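MgGH51 (Meripilus giganteus, PDB 6ZPS) probably removes terminal alpha-L-arabinofuranosyl residues from arabinose-bearing plant polysaccharides, as a fungal family GH51 alpha-L-arabinofuranosidase. Local coordinates at residues Ser124-Ala129 with Val178-Ala183. Numbering follows the deposited sequence.
Sequences SSFSGA and VTIDGA. With SO4 (sulfate ion), chain O.
Phe126 and Ile180 make the apolar touch between segments 124-129 and 178-183. The CD1 methyl of Ile180 lies 4.2 Å from Phe126 CE1, and the two side chains meet at a slant. Phe126 CB points toward 178-183; a chi1 of 179° sets CG trans to the backbone N and brings CE1 to Ile180. Ile180 also turns its other branch to the backbone: its CG2 methyl is 3.7 Å from Ala129 O.

The polar link runs through one water. It donates to Ala129 O at 2.7 Å and accepts from Asp181 N at 2.9 Å. The axes of 127-129 and 178-181 come within 6.6 Å, at 136° between their N-to-C directions, so the strands are well off antiparallel where the water bridges them. Deeper in the sheet, Thr179 and Thr131 are joined by backbone hydrogen bonding.

An ST turn and a helix cap shape the two segments. Ser124 OG accepts from Phe126 N at 3.1 Å in the ST turn, just before the ring. Asp181 is at the N-cap position of the short, weakly bonded helix 182-185. Its OD1 accepts from Ala183 N at 2.9 Å and also from Ala184 N. Around this contact, Phe126 packs on Ile149 and Gln188, while Ile180 packs on Leu130 and Val86.

The arrangement is a water-bridged end of two neighbouring antiparallel strands, 127-136 and 174-181, in a five-stranded sheet of a beta-rich region inserted between barrel strands 20-21 and 224-227.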
ATOM      1  N   SER A 124     -40.208  14.624 -16.864  1.00 23.10           N
ATOM      2  CA  SER A 124     -40.667  15.968 -16.441  1.00 23.66           C
ATOM      3  C   SER A 124     -40.275  16.967 -17.513  1.00 22.29           C
ATOM      4  O   SER A 124     -39.422  16.669 -18.343  1.00 21.10           O
ATOM      5  CB  SER A 124     -40.100  16.379 -15.075  1.00 25.46           C
ATOM      6  OG  SER A 124     -38.818  16.992 -15.221  1.00 20.66           O
ATOM      7  N   SER A 125     -40.783  18.188 -17.417  1.00 24.43           N
ATOM      8  CA  SER A 125     -40.428  19.228 -18.410  1.00 25.30           C
ATOM      9  C   SER A 125     -39.194  20.009 -17.915  1.00 24.34           C
ATOM     10  O   SER A 125     -38.862  21.026 -18.542  1.00 23.93           O
ATOM     11  CB  SER A 125     -41.595  20.172 -18.608  1.00 30.52           C
ATOM     12  OG  SER A 125     -41.909  20.755 -17.344  1.00 31.66           O
ATOM     13  N   PHE A 126     -38.450  19.530 -16.917  1.00 22.73           N
ATOM     14  CA  PHE A 126     -37.207  20.241 -16.485  1.00 20.32           C
ATOM     15  C   PHE A 126     -36.301  20.542 -17.676  1.00 20.48           C
ATOM     16  O   PHE A 126     -36.006  19.720 -18.563  1.00 17.82           O
ATOM     17  CB  PHE A 126     -36.407  19.479 -15.426  1.00 21.26           C
ATOM     18  CG  PHE A 126     -35.137  20.178 -14.988  1.00 19.92           C
ATOM     19  CD1 PHE A 126     -35.181  21.202 -14.051  1.00 21.86           C
ATOM     20  CD2 PHE A 126     -33.924  19.859 -15.557  1.00 20.30           C
ATOM     21  CE1 PHE A 126     -34.019  21.853 -13.660  1.00 20.67           C
ATOM     22  CE2 PHE A 126     -32.760  20.499 -15.165  1.00 18.52           C
ATOM     23  CZ  PHE A 126     -32.813  21.511 -14.221  1.00 19.04           C
ATOM     24  N   SER A 127     -35.782  21.755 -17.676  1.00 21.54           N
ATOM     25  CA  SER A 127     -34.757  22.199 -18.657  1.00 21.57           C
ATOM     26  C   SER A 127     -33.789  23.144 -17.963  1.00 22.68           C
ATOM     27  O   SER A 127     -34.220  24.201 -17.410  1.00 23.12           O
ATOM     28  CB  SER A 127     -35.413  22.846 -19.878  1.00 24.87           C
ATOM     29  OG  SER A 127     -34.433  23.067 -20.883  1.00 27.86           O
ATOM     30  N   GLY A 128     -32.513  22.766 -17.899  1.00 20.59           N
ATOM     31  CA  GLY A 128     -31.529  23.646 -17.236  1.00 21.38           C
ATOM     32  C   GLY A 128     -30.177  22.985 -17.110  1.00 22.87           C
ATOM     33  O   GLY A 128     -30.032  21.808 -17.510  1.00 21.04           O
ATOM     34  N   ALA A 129     -29.216  23.722 -16.580  1.00 20.05           N
ATOM     35  CA  ALA A 129     -27.812  23.294 -16.458  1.00 20.40           C
ATOM     36  C   ALA A 129     -27.644  22.477 -15.174  1.00 19.87           C
ATOM     37  O   ALA A 129     -28.169  22.858 -14.090  1.00 20.24           O
ATOM     38  CB  ALA A 129     -26.903  24.512 -16.470  1.00 22.05           C
ATOM     39  N   VAL A 178     -22.473  19.190  -6.713  1.00 14.18           N
ATOM     40  CA  VAL A 178     -23.358  19.041  -7.886  1.00 14.30           C
ATOM     41  C   VAL A 178     -24.583  19.913  -7.596  1.00 16.24           C
ATOM     42  O   VAL A 178     -25.165  19.770  -6.505  1.00 15.46           O
ATOM     43  CB  VAL A 178     -23.785  17.579  -8.084  1.00 15.34           C
ATOM     44  CG1 VAL A 178     -24.776  17.480  -9.226  1.00 17.49           C
ATOM     45  CG2 VAL A 178     -22.569  16.697  -8.314  1.00 16.59           C
ATOM     46  N   THR A 179     -24.884  20.856  -8.469  1.00 17.10           N
ATOM     47  CA  THR A 179     -26.051  21.745  -8.220  1.00 17.66           C
ATOM     48  C   THR A 179     -26.892  21.938  -9.493  1.00 16.27           C
ATOM     49  O   THR A 179     -26.380  21.805 -10.612  1.00 16.13           O
ATOM     50  CB  THR A 179     -25.648  23.123  -7.690  1.00 18.98           C
ATOM     51  OG1 THR A 179     -24.826  23.796  -8.644  1.00 20.46           O
ATOM     52  CG2 THR A 179     -25.049  23.051  -6.308  1.00 20.06           C
ATOM     53  N   ILE A 180     -28.168  22.212  -9.276  1.00 17.40           N
ATOM     54  CA  ILE A 180     -29.061  22.807 -10.305  1.00 16.80           C
ATOM     55  C   ILE A 180     -29.629  24.129  -9.776  1.00 16.66           C
ATOM     56  O   ILE A 180     -29.534  24.435  -8.577  1.00 17.40           O
ATOM     57  CB  ILE A 180     -30.176  21.844 -10.730  1.00 16.99           C
ATOM     58  CG1 ILE A 180     -31.103  21.463  -9.581  1.00 19.28           C
ATOM     59  CG2 ILE A 180     -29.572  20.646 -11.442  1.00 17.11           C
ATOM     60  CD1 ILE A 180     -32.310  20.685 -10.063  1.00 20.07           C
ATOM     61  N   ASP A 181     -30.219  24.890 -10.674  1.00 18.52           N
ATOM     62  CA  ASP A 181     -30.963  26.127 -10.298  1.00 19.15           C
ATOM     63  C   ASP A 181     -32.252  25.708  -9.586  1.00 16.79           C
ATOM     64  O   ASP A 181     -33.058  24.979 -10.186  1.00 19.20           O
ATOM     65  CB  ASP A 181     -31.140  26.980 -11.556  1.00 20.06           C
ATOM     66  CG  ASP A 181     -31.799  28.302 -11.254  1.00 22.11           C
ATOM     67  OD1 ASP A 181     -32.823  28.267 -10.589  1.00 22.90           O
ATOM     68  OD2 ASP A 181     -31.265  29.363 -11.723  1.00 21.28           O
ATOM     69  N   GLY A 182     -32.438  26.097  -8.327  1.00 17.16           N
ATOM     70  CA  GLY A 182     -33.578  25.685  -7.486  1.00 20.30           C
ATOM     71  C   GLY A 182     -34.904  26.214  -8.012  1.00 21.23           C
ATOM     72  O   GLY A 182     -35.954  25.605  -7.738  1.00 19.49           O
ATOM     73  N   ALA A 183     -34.867  27.312  -8.766  1.00 18.49           N
ATOM     74  CA  ALA A 183     -36.117  27.873  -9.352  1.00 19.08           C
ATOM     75  C   ALA A 183     -36.514  26.984 -10.520  1.00 18.66           C
ATOM     76  O   ALA A 183     -37.678  26.498 -10.549  1.00 20.97           O
ATOM     77  CB  ALA A 183     -35.926  29.319  -9.762  1.00 19.66           C
TER
HETATM   78  S   SO4 O 725     -45.577  20.778 -16.555  0.56 48.44           S
HETATM   79  O1  SO4 O 725     -46.997  21.001 -16.540  0.56 56.04           O
HETATM   80  O2  SO4 O 725     -45.313  19.375 -16.388  0.56 48.50           O
HETATM   81  O3  SO4 O 725     -44.982  21.484 -15.473  0.56 40.34           O
HETATM   82  O4  SO4 O 725     -45.029  21.253 -17.802  0.56 41.98           O
HETATM   83  O   HOH W   1     -30.452  24.208 -13.471  1.00 16.21           O